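Local coordinates for protein prolyl-tRNA synthetase (Giardia lamblia ATCC 50803, PDB 3IAL) that probably charges tRNA(Pro) with L-proline at the expense of ATP, working by way of a prolyl-adenylate, which is bound in this structure, at residues 81-85 and 86-90; 191-194 and 195-199; 292-295 and 296-299; 447-450 and 451-455; 464-467 and 468-472. All coordinates share one frame; numbering follows the deposited sequence.

Interaction 1 (81-85 and 86-90); sequences TVIPE and SFLKK
Pro84 and Phe87 pack together at a strand-to-helix junction, where strand 82-84, an outer strand of a small antiparallel sheet in the catalytic part of this class II synthetase, turns at once into the short helix 85-88. Pro84 holds the N-cap position. Its carbonyl ends the strand and faces the first turn, accepting weak hydrogen bonds from Phe87 N at 3.0 Å and Leu88 N at 3.3 Å; the regular helical bond is that of Lys89 N to Glu85 O, 3.1 Å. Proline fits here because it has no N-H to be paired and its ring is itself an apolar surface. That ring makes a CH-pi contact with Phe87, CG sitting over one face 3.9 Å from the ring centroid and displaced toward the rim. With CG of Phe87 anti to its carbonyl carbon (chi1 -85°), the aromatic ring is turned back to meet the proline. Ile83 crosses Phe87 at about a right angle and offers CG2, a branch anti to its backbone N. The same methyl reaches Leu88 CB, so Ile83 and Leu88 line the buried side, next to helix 124-134. Glu85 OE2 forms a salt bridge with Arg116, and Ser86 OG is hydrogen-bonded to Glu115, both on strand 111-119. Ile83 and Phe87 also pack on Tyr42 and Pro43 of the second subunit, which places the junction at the dimer interface. The tightest apolar approach of Ile83 to the helix is from CG2 to Phe87 CB, 3.8 Å.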
# COMPACT_ATOMS: atom_id res chain seq x y z
N THR B 81 -11.66 -0.06 -9.08
CA THR B 81 -11.29 -1.24 -9.83
C THR B 81 -12.16 -1.40 -11.07
O THR B 81 -11.73 -1.97 -12.08
CB THR B 81 -11.46 -2.50 -8.96
OG1 THR B 81 -10.68 -2.35 -7.77
CG2 THR B 81 -11.04 -3.77 -9.70
N VAL B 82 -13.38 -0.89 -10.99
CA VAL B 82 -14.37 -1.11 -12.04
C VAL B 82 -14.35 0.05 -13.04
O VAL B 82 -14.27 1.21 -12.65
CB VAL B 82 -15.78 -1.30 -11.45
CG1 VAL B 82 -15.94 -2.73 -10.91
CG2 VAL B 82 -16.08 -0.26 -10.35
N ILE B 83 -14.38 -0.30 -14.33
CA ILE B 83 -14.41 0.69 -15.40
C ILE B 83 -15.69 0.48 -16.19
O ILE B 83 -15.95 -0.62 -16.65
CB ILE B 83 -13.20 0.54 -16.36
CG1 ILE B 83 -11.88 0.62 -15.60
CG2 ILE B 83 -13.22 1.65 -17.42
CD1 ILE B 83 -10.66 0.51 -16.49
N PRO B 84 -16.50 1.55 -16.35
CA PRO B 84 -17.74 1.38 -17.11
C PRO B 84 -17.45 1.08 -18.59
O PRO B 84 -16.48 1.59 -19.15
CB PRO B 84 -18.45 2.73 -16.94
CG PRO B 84 -17.37 3.69 -16.61
CD PRO B 84 -16.30 2.94 -15.91
N GLU B 85 -18.29 0.23 -19.20
CA GLU B 85 -18.08 -0.21 -20.58
C GLU B 85 -17.88 0.93 -21.58
O GLU B 85 -17.05 0.83 -22.48
CB GLU B 85 -19.23 -1.10 -21.05
CG GLU B 85 -18.98 -1.72 -22.43
CD GLU B 85 -19.94 -2.84 -22.77
OE1 GLU B 85 -21.16 -2.70 -22.51
OE2 GLU B 85 -19.48 -3.87 -23.31
N SER B 86 -18.63 2.02 -21.42
CA SER B 86 -18.53 3.16 -22.33
C SER B 86 -17.16 3.86 -22.29
O SER B 86 -16.70 4.37 -23.30
CB SER B 86 -19.65 4.16 -22.05
OG SER B 86 -19.67 4.50 -20.68
N PHE B 87 -16.53 3.89 -21.11
CA PHE B 87 -15.15 4.39 -20.99
C PHE B 87 -14.19 3.52 -21.80
O PHE B 87 -13.41 4.00 -22.63
CB PHE B 87 -14.70 4.38 -19.53
CG PHE B 87 -15.09 5.61 -18.74
CD1 PHE B 87 -16.12 6.45 -19.15
CD2 PHE B 87 -14.42 5.90 -17.56
CE1 PHE B 87 -16.46 7.56 -18.41
CE2 PHE B 87 -14.76 7.02 -16.81
CZ PHE B 87 -15.77 7.85 -17.24
N LEU B 88 -14.26 2.22 -21.54
CA LEU B 88 -13.28 1.25 -22.03
C LEU B 88 -13.29 1.11 -23.55
O LEU B 88 -12.26 0.79 -24.14
CB LEU B 88 -13.54 -0.11 -21.37
CG LEU B 88 -12.46 -1.18 -21.47
CD1 LEU B 88 -11.26 -0.83 -20.62
CD2 LEU B 88 -13.05 -2.54 -21.06
N LYS B 89 -14.45 1.35 -24.17
CA LYS B 89 -14.61 1.21 -25.62
C LYS B 89 -14.28 2.49 -26.43
O LYS B 89 -14.33 2.45 -27.66
CB LYS B 89 -16.04 0.76 -25.94
CG LYS B 89 -17.08 1.87 -25.85
CD LYS B 89 -18.50 1.35 -26.05
CE LYS B 89 -19.49 2.50 -26.17
NZ LYS B 89 -20.90 2.04 -26.16
N LYS B 90 -13.99 3.60 -25.76
CA LYS B 90 -13.73 4.88 -26.45
C LYS B 90 -12.58 4.80 -27.46
O LYS B 90 -12.74 5.23 -28.61
CB LYS B 90 -13.46 6.00 -25.43
CG LYS B 90 -14.70 6.75 -24.93
CD LYS B 90 -14.88 8.10 -25.64
CE LYS B 90 -15.62 9.11 -24.76
NZ LYS B 90 -17.03 8.71 -24.44

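Interaction 2 (191-194 and 195-199); sequences WKVI and DTIFS
Trp191 to Ser199 form a continuous helical run whose carbonyls are taken one after another by the N-H groups four residues on. Asp195 N bonds to Trp191 O, Thr196 N to Lys192 O, Ile197 N to Val193 O and Phe198 N to Ile194 O, the last at 2.8 Å and nearly straight (167°). The helix widens into a pi-type turn at 196-199. Ile194 and Phe198, one turn apart, lie side by side and point the same way. CG2 of Ile194 stands over the centre of the Phe198 ring, 3.5 Å from the centroid, in a CH-pi contact. With chi1 at -63°, CG2 is the branch anti to the backbone N of Ile194, and this methyl is set over the aromatic face. Helix 180-201 belongs to the class II catalytic core and lies against strands 235-245 and 263-274, where Ile194 meets Ile241 and Ile273; the Phe198 ring also meets that of Phe204. Isoleucine offers a methyl to the flat phenyl ring, and both are apolar, as a buried face against strands requires. On another side of the helix Val193 and Ile197 cross obliquely, CG1 of Val193 being 3.7 Å from Ile197 CD1, and both rest on helix 52-71. At the edge of the Phe198 ring, in its plane, is Ile197 CG2. NE1 of Trp191 is hydrogen-bonded to Glu224, while its indole makes a cation-pi contact with Lys208.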
# COMPACT_ATOMS: atom_id res chain seq x y z
N TRP B 191 12.66 5.98 -16.45
CA TRP B 191 13.85 5.13 -16.51
C TRP B 191 14.79 5.31 -15.33
O TRP B 191 15.39 4.33 -14.86
CB TRP B 191 14.61 5.31 -17.84
CG TRP B 191 13.98 4.51 -18.93
CD1 TRP B 191 13.29 4.99 -20.01
CD2 TRP B 191 13.94 3.09 -19.04
NE1 TRP B 191 12.84 3.95 -20.78
CE2 TRP B 191 13.22 2.77 -20.21
CE3 TRP B 191 14.44 2.05 -18.24
CZ2 TRP B 191 13.00 1.46 -20.61
CZ3 TRP B 191 14.22 0.75 -18.64
CH2 TRP B 191 13.50 0.46 -19.82
N LYS B 192 14.91 6.54 -14.82
CA LYS B 192 15.68 6.76 -13.59
C LYS B 192 15.17 5.90 -12.43
O LYS B 192 15.94 5.33 -11.67
CB LYS B 192 15.69 8.23 -13.17
CG LYS B 192 16.95 9.00 -13.55
CD LYS B 192 16.95 9.41 -15.01
CE LYS B 192 17.95 10.53 -15.27
NZ LYS B 192 17.48 11.80 -14.64
N VAL B 193 13.85 5.81 -12.30
CA VAL B 193 13.25 5.05 -11.21
C VAL B 193 13.44 3.54 -11.39
O VAL B 193 13.71 2.84 -10.43
CB VAL B 193 11.77 5.40 -11.02
CG1 VAL B 193 11.14 4.53 -9.94
CG2 VAL B 193 11.64 6.88 -10.65
N ILE B 194 13.31 3.07 -12.63
CA ILE B 194 13.58 1.68 -12.95
C ILE B 194 15.03 1.28 -12.59
O ILE B 194 15.24 0.23 -11.98
CB ILE B 194 13.28 1.36 -14.44
CG1 ILE B 194 11.79 1.56 -14.75
CG2 ILE B 194 13.70 -0.06 -14.81
CD1 ILE B 194 10.85 0.96 -13.73
N ASP B 195 16.01 2.11 -12.96
CA ASP B 195 17.41 1.79 -12.65
C ASP B 195 17.67 1.74 -11.15
O ASP B 195 18.37 0.86 -10.68
CB ASP B 195 18.36 2.79 -13.31
CG ASP B 195 19.72 2.19 -13.61
OD1 ASP B 195 19.78 1.29 -14.47
OD2 ASP B 195 20.71 2.62 -13.01
N THR B 196 17.09 2.68 -10.41
CA THR B 196 17.16 2.64 -8.95
C THR B 196 16.57 1.36 -8.37
O THR B 196 17.17 0.74 -7.48
CB THR B 196 16.40 3.83 -8.32
OG1 THR B 196 16.97 5.06 -8.79
CG2 THR B 196 16.48 3.77 -6.80
N ILE B 197 15.40 0.97 -8.84
CA ILE B 197 14.73 -0.22 -8.29
C ILE B 197 15.47 -1.48 -8.70
O ILE B 197 15.86 -2.29 -7.86
CB ILE B 197 13.27 -0.35 -8.76
CG1 ILE B 197 12.43 0.82 -8.27
CG2 ILE B 197 12.66 -1.66 -8.26
CD1 ILE B 197 11.11 0.98 -9.05
N PHE B 198 15.66 -1.65 -10.01
CA PHE B 198 16.18 -2.89 -10.58
C PHE B 198 17.66 -3.11 -10.21
O PHE B 198 18.04 -4.20 -9.77
CB PHE B 198 16.08 -2.87 -12.10
CG PHE B 198 14.67 -3.01 -12.66
CD1 PHE B 198 13.54 -2.67 -11.93
CD2 PHE B 198 14.50 -3.45 -13.98
CE1 PHE B 198 12.25 -2.78 -12.49
CE2 PHE B 198 13.23 -3.57 -14.54
CZ PHE B 198 12.10 -3.23 -13.79
N SER B 199 18.48 -2.08 -10.42
CA SER B 199 19.94 -2.20 -10.33
C SER B 199 20.53 -1.77 -8.98
O SER B 199 21.21 -2.55 -8.33
CB SER B 199 20.61 -1.44 -11.47
OG SER B 199 20.32 -2.06 -12.72

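Interaction 3 (292-295 and 296-299); sequences VLPP and LIAP
Leu293 and Ile297 cross at about a right angle, CD2 of the leucine meeting CD1 of the isoleucine at 4.0 Å, while Pro294 lies alongside Ile297 and points the same way. The two approaches converge on one methyl: Ile297 CD1 touches Leu293 CD2 and also Pro294 CD, the second at 3.9 Å. What brings it there is the first torsion of Ile297, which sets CG1 between the backbone N and the carbonyl carbon (chi1 59°), so that the ethyl branch doubles back along the turn toward Leu293 and Pro294. Leu293 uses its other methyl as well: CD1 lies 3.9 Å from Ala298 CA and 4.0 Å from Pro299 CD, the side chains of Leu293 and Pro299 again at about a right angle. The backbone carrying these side chains makes a short 3-10 turn. Ile297 N is hydrogen-bonded to Pro294 O at 3.1 Å, and Ala298 N to Pro295 O at 3.2 Å. Both donors stand above the carbonyl planes rather than on a lone pair, the second by as much as 69°. The consecutive prolines suit such a turn: their rings hold phi near the values needed, and neither has an N-H to be satisfied. The small Ala298 tucks its CB near Leu293 CB. The turn lies on the connection from helix 276-285 to strand 302-307, the latter in the five-stranded mixed sheet of the anticodon-binding part. Ile297 packs on Leu278 and Leu282 of helix 276-285 and on Ile61 of helix 52-71, and Pro295 rests against Tyr424 of helix 416-438.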
# COMPACT_ATOMS: atom_id res chain seq x y z
N VAL B 292 18.21 -16.07 -2.41
CA VAL B 292 19.31 -15.21 -2.02
C VAL B 292 18.78 -13.78 -2.22
O VAL B 292 18.77 -13.27 -3.33
CB VAL B 292 20.54 -15.46 -2.93
CG1 VAL B 292 21.64 -14.44 -2.67
CG2 VAL B 292 21.06 -16.90 -2.76
N LEU B 293 18.33 -13.14 -1.14
CA LEU B 293 17.56 -11.90 -1.24
C LEU B 293 18.42 -10.64 -1.12
O LEU B 293 19.19 -10.51 -0.17
CB LEU B 293 16.48 -11.86 -0.14
CG LEU B 293 15.49 -13.02 -0.14
CD1 LEU B 293 14.60 -12.94 1.10
CD2 LEU B 293 14.65 -13.02 -1.41
N PRO B 294 18.28 -9.71 -2.06
CA PRO B 294 18.81 -8.37 -1.83
C PRO B 294 18.18 -7.76 -0.56
O PRO B 294 17.03 -8.08 -0.24
CB PRO B 294 18.37 -7.60 -3.07
CG PRO B 294 18.14 -8.64 -4.12
CD PRO B 294 17.62 -9.82 -3.38
N PRO B 295 18.94 -6.92 0.17
CA PRO B 295 18.47 -6.33 1.43
C PRO B 295 17.09 -5.67 1.36
O PRO B 295 16.29 -5.83 2.29
CB PRO B 295 19.55 -5.30 1.77
CG PRO B 295 20.79 -5.87 1.21
CD PRO B 295 20.38 -6.64 -0.05
N LEU B 296 16.82 -4.93 0.28
CA LEU B 296 15.53 -4.24 0.10
C LEU B 296 14.34 -5.15 0.40
O LEU B 296 13.39 -4.75 1.07
CB LEU B 296 15.40 -3.71 -1.33
CG LEU B 296 14.06 -3.03 -1.65
CD1 LEU B 296 13.95 -1.70 -0.90
CD2 LEU B 296 13.86 -2.83 -3.17
N ILE B 297 14.40 -6.37 -0.11
CA ILE B 297 13.26 -7.29 -0.03
C ILE B 297 13.43 -8.43 0.96
O ILE B 297 12.63 -9.34 0.96
CB ILE B 297 12.90 -7.87 -1.43
CG1 ILE B 297 14.09 -8.64 -2.04
CG2 ILE B 297 12.43 -6.76 -2.35
CD1 ILE B 297 13.72 -9.57 -3.24
N ALA B 298 14.47 -8.39 1.79
CA ALA B 298 14.64 -9.41 2.83
C ALA B 298 13.74 -9.06 4.02
O ALA B 298 13.96 -8.03 4.66
CB ALA B 298 16.10 -9.49 3.28
N PRO B 299 12.73 -9.90 4.31
CA PRO B 299 11.94 -9.62 5.53
C PRO B 299 12.80 -9.61 6.80
O PRO B 299 12.48 -8.89 7.74
CB PRO B 299 10.92 -10.76 5.54
CG PRO B 299 10.76 -11.13 4.12
CD PRO B 299 12.17 -11.03 3.56

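Interaction 4 (447-450 and 451-455); sequences DEIV and ACIEN
Glu454 lies alongside Val450 one helical turn earlier, the two side chains pointing the same way, and its whole length can be followed across that neighbour. CB starts 3.5 Å from Val450 O, the carbonyl that the backbone N of Glu454 itself grips in a hydrogen bond of 2.9 Å. CG, anti to the carbonyl carbon of Glu454 (chi1 -71°), stays close to the same oxygen at 3.4 Å. From there the chain runs extended, and CD comes to 3.9 Å from CG1 of Val450. At the tip, OE1 and OE2 are equally far from that methyl, each 4.0 Å away, so the carboxylate meets the valine through van der Waals contact alone. A glutamate suits this exposed site because its methylenes can lie along the helix while its charge is carried outward. Val450 is partly exposed; its branched side chain also packs on Ala481 and Cys482 of helix 472-482. On the buried side Ile449 and Ile453 make a looser pair, Ile449 CG2 to Ile453 CG1, 4.4 Å, and both reach helix 472-482 too. Regular backbone bonds join the rest of the turn: Ala451 N to Asp447 O, Cys452 N to Glu448 O and a nearly straight one, Ile453 N to Ile449 O (175°). Near the start of the helix Glu448 OE1 accepts a hydrogen bond from Lys444 N. Polar residues outside and aliphatic ones inside make helix 446-455 amphipathic, as befits the helix of a beta-alpha-beta unit, here between the parallel strands 440-442 and 459-464 of the C-terminal ProRS domain.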
# COMPACT_ATOMS: atom_id res chain seq x y z
N ASP B 447 21.38 -18.03 -39.35
CA ASP B 447 21.84 -19.27 -38.72
C ASP B 447 22.48 -19.03 -37.36
O ASP B 447 22.23 -19.79 -36.42
CB ASP B 447 22.84 -20.01 -39.62
CG ASP B 447 22.17 -20.65 -40.84
OD1 ASP B 447 20.92 -20.65 -40.92
OD2 ASP B 447 22.90 -21.16 -41.71
N GLU B 448 23.30 -17.98 -37.25
CA GLU B 448 23.94 -17.65 -35.98
C GLU B 448 22.93 -17.22 -34.90
O GLU B 448 23.09 -17.57 -33.73
CB GLU B 448 25.00 -16.57 -36.17
CG GLU B 448 26.29 -17.08 -36.83
CD GLU B 448 27.41 -16.05 -36.86
OE1 GLU B 448 27.25 -14.97 -36.25
OE2 GLU B 448 28.45 -16.32 -37.49
N ILE B 449 21.90 -16.47 -35.30
CA ILE B 449 20.83 -16.10 -34.37
C ILE B 449 20.08 -17.34 -33.88
O ILE B 449 19.82 -17.48 -32.69
CB ILE B 449 19.79 -15.15 -35.02
CG1 ILE B 449 20.43 -13.81 -35.39
CG2 ILE B 449 18.64 -14.90 -34.07
CD1 ILE B 449 19.54 -12.94 -36.25
N VAL B 450 19.73 -18.22 -34.81
CA VAL B 450 19.01 -19.45 -34.48
C VAL B 450 19.81 -20.38 -33.56
O VAL B 450 19.28 -20.90 -32.58
CB VAL B 450 18.63 -20.24 -35.77
CG1 VAL B 450 18.20 -21.65 -35.43
CG2 VAL B 450 17.55 -19.49 -36.54
N ALA B 451 21.08 -20.60 -33.88
CA ALA B 451 21.95 -21.44 -33.05
C ALA B 451 22.11 -20.85 -31.65
O ALA B 451 22.20 -21.60 -30.67
CB ALA B 451 23.32 -21.63 -33.71
N CYS B 452 22.14 -19.52 -31.56
CA CYS B 452 22.24 -18.84 -30.28
C CYS B 452 21.00 -19.11 -29.43
O CYS B 452 21.10 -19.57 -28.29
CB CYS B 452 22.41 -17.33 -30.48
SG CYS B 452 22.36 -16.38 -28.95
N ILE B 453 19.84 -18.83 -30.01
CA ILE B 453 18.56 -19.08 -29.37
C ILE B 453 18.45 -20.53 -28.88
O ILE B 453 18.09 -20.76 -27.72
CB ILE B 453 17.39 -18.74 -30.32
CG1 ILE B 453 17.32 -17.22 -30.57
CG2 ILE B 453 16.06 -19.22 -29.75
CD1 ILE B 453 17.29 -16.35 -29.30
N GLU B 454 18.77 -21.48 -29.74
CA GLU B 454 18.63 -22.90 -29.43
C GLU B 454 19.65 -23.40 -28.40
O GLU B 454 19.29 -24.11 -27.46
CB GLU B 454 18.72 -23.75 -30.70
CG GLU B 454 17.53 -23.64 -31.63
CD GLU B 454 17.63 -24.54 -32.86
OE1 GLU B 454 18.75 -24.98 -33.20
OE2 GLU B 454 16.59 -24.79 -33.50
N ASN B 455 20.93 -23.06 -28.59
CA ASN B 455 22.01 -23.66 -27.78
C ASN B 455 22.35 -22.89 -26.53
O ASN B 455 22.79 -23.48 -25.54
CB ASN B 455 23.28 -23.81 -28.62
CG ASN B 455 23.05 -24.55 -29.91
OD1 ASN B 455 22.15 -25.38 -30.01
ND2 ASN B 455 23.85 -24.24 -30.92

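Interaction 5 (464-467 and 468-472)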
# COMPACT_ATOMS: atom_id res chain seq x y z
N PHE B 464 20.59 -4.78 -38.39
CA PHE B 464 19.35 -5.00 -39.10
C PHE B 464 18.99 -3.76 -39.92
O PHE B 464 19.29 -2.64 -39.50
CB PHE B 464 18.24 -5.34 -38.09
CG PHE B 464 16.96 -5.82 -38.71
CD1 PHE B 464 16.92 -6.97 -39.47
CD2 PHE B 464 15.78 -5.12 -38.49
CE1 PHE B 464 15.71 -7.42 -40.02
CE2 PHE B 464 14.58 -5.55 -39.03
CZ PHE B 464 14.54 -6.70 -39.80
N TYR B 465 18.33 -3.96 -41.05
CA TYR B 465 18.17 -2.92 -42.07
C TYR B 465 17.05 -1.88 -41.82
O TYR B 465 17.01 -0.86 -42.51
CB TYR B 465 17.96 -3.56 -43.45
CG TYR B 465 16.54 -4.00 -43.73
CD1 TYR B 465 15.68 -3.17 -44.45
CD2 TYR B 465 16.06 -5.22 -43.28
CE1 TYR B 465 14.38 -3.55 -44.72
CE2 TYR B 465 14.76 -5.61 -43.54
CZ TYR B 465 13.93 -4.77 -44.26
OH TYR B 465 12.63 -5.15 -44.52
N THR B 466 16.15 -2.13 -40.87
CA THR B 466 15.03 -1.22 -40.64
C THR B 466 14.46 -1.30 -39.23
O THR B 466 14.52 -2.33 -38.56
CB THR B 466 13.88 -1.51 -41.63
OG1 THR B 466 12.88 -0.50 -41.50
CG2 THR B 466 13.25 -2.88 -41.37
N THR B 467 13.90 -0.19 -38.77
CA THR B 467 13.14 -0.16 -37.52
C THR B 467 11.67 0.04 -37.83
O THR B 467 10.87 0.22 -36.92
CB THR B 467 13.62 0.99 -36.61
OG1 THR B 467 13.31 2.25 -37.22
CG2 THR B 467 15.10 0.87 -36.35
N GLU B 468 11.33 -0.00 -39.12
CA GLU B 468 9.98 0.26 -39.59
C GLU B 468 9.18 -1.05 -39.70
O GLU B 468 9.71 -2.15 -39.45
CB GLU B 468 10.04 1.02 -40.94
CG GLU B 468 10.73 2.40 -40.82
CD GLU B 468 10.93 3.13 -42.16
OE1 GLU B 468 10.83 2.51 -43.25
OE2 GLU B 468 11.21 4.34 -42.13
N ALA B 469 7.91 -0.92 -40.08
CA ALA B 469 6.94 -2.01 -40.02
C ALA B 469 7.29 -3.23 -40.87
O ALA B 469 6.95 -4.35 -40.49
CB ALA B 469 5.54 -1.49 -40.38
N ASP B 470 7.98 -3.03 -41.99
CA ASP B 470 8.36 -4.16 -42.86
C ASP B 470 9.35 -5.14 -42.22
O ASP B 470 9.54 -6.25 -42.71
CB ASP B 470 8.85 -3.69 -44.25
CG ASP B 470 9.91 -2.60 -44.18
OD1 ASP B 470 10.69 -2.56 -43.21
OD2 ASP B 470 9.95 -1.77 -45.12
N GLY B 471 9.96 -4.76 -41.09
CA GLY B 471 10.80 -5.68 -40.33
C GLY B 471 10.07 -6.88 -39.75
O GLY B 471 10.69 -7.88 -39.41
N GLU B 472 8.74 -6.77 -39.62
CA GLU B 472 7.93 -7.87 -39.10
C GLU B 472 8.06 -9.15 -39.93
O GLU B 472 7.90 -10.24 -39.40
CB GLU B 472 6.45 -7.47 -39.00
CG GLU B 472 5.66 -8.49 -38.22
CD GLU B 472 4.23 -8.11 -37.95
OE1 GLU B 472 3.77 -7.04 -38.41
OE2 GLU B 472 3.56 -8.90 -37.25
O HOH W 1 11.96 -3.35 -38.02
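Phe464 presents the edge of its ring to Gly471, whose CA lies in the ring plane 3.9 Å from CZ, and one of its faces to Tyr465 CD2. The oxygen of a water is also at that edge. Tyr465 in turn has Thr466 CG2 over one face, 3.5 Å above the plane and offset toward the rim, while its ring and the carboxylate of Asp470 are inclined by 30°. Glycine, having no side chain, lets the phenyl edge come directly against the backbone of the turn. Thr466 is the polar centre. Its OG1, anti to the backbone N (chi1 -173°), accepts a hydrogen bond from Glu468 N at 2.9 Å, which closes an ST turn, and makes a weak one of 3.5 Å to Asp470 OD1. The same carboxylate oxygen lies 3.2 Å from Thr466 CG2. A threonine suits this place because the hydroxyl serves the backbone while the methyl packs over one face of the tyrosine ring, near its rim. The water donates hydrogen bonds to Thr466 O at 2.8 Å and to Glu468 O at 2.9 Å, bridging two carbonyls of the same turn. Gly471 N is bonded to Glu468 O, so the chain is already curling toward a helix. This turn leads from strand 459-464 into helix 472-482 of the C-terminal domain; Phe464 pairs through its backbone with Val509 and Cys510, and its ring packs on Met512 of the neighbouring antiparallel strand 510-515.

Overall arrangement
The five contacts follow one another along the chain, and none touches another. Phe198 of interaction 2 is about 7 Å, and Ile83 of interaction 1 about 10 Å, from the bound prolyl-adenylate (side chain to ligand), yet the two contacts are about 32 Å apart between centres. Interaction 3 comes within about 5 Å of interaction 2, on helix 180-201 of the catalytic core, nearest atoms, and both pack on helix 52-71, a neighbour they share. Interactions 4 and 5 share the C-terminal domain, about 7 Å apart at their nearest atoms; strand 459-464 runs from one to the other. Only interaction 1 is in reach of the second subunit.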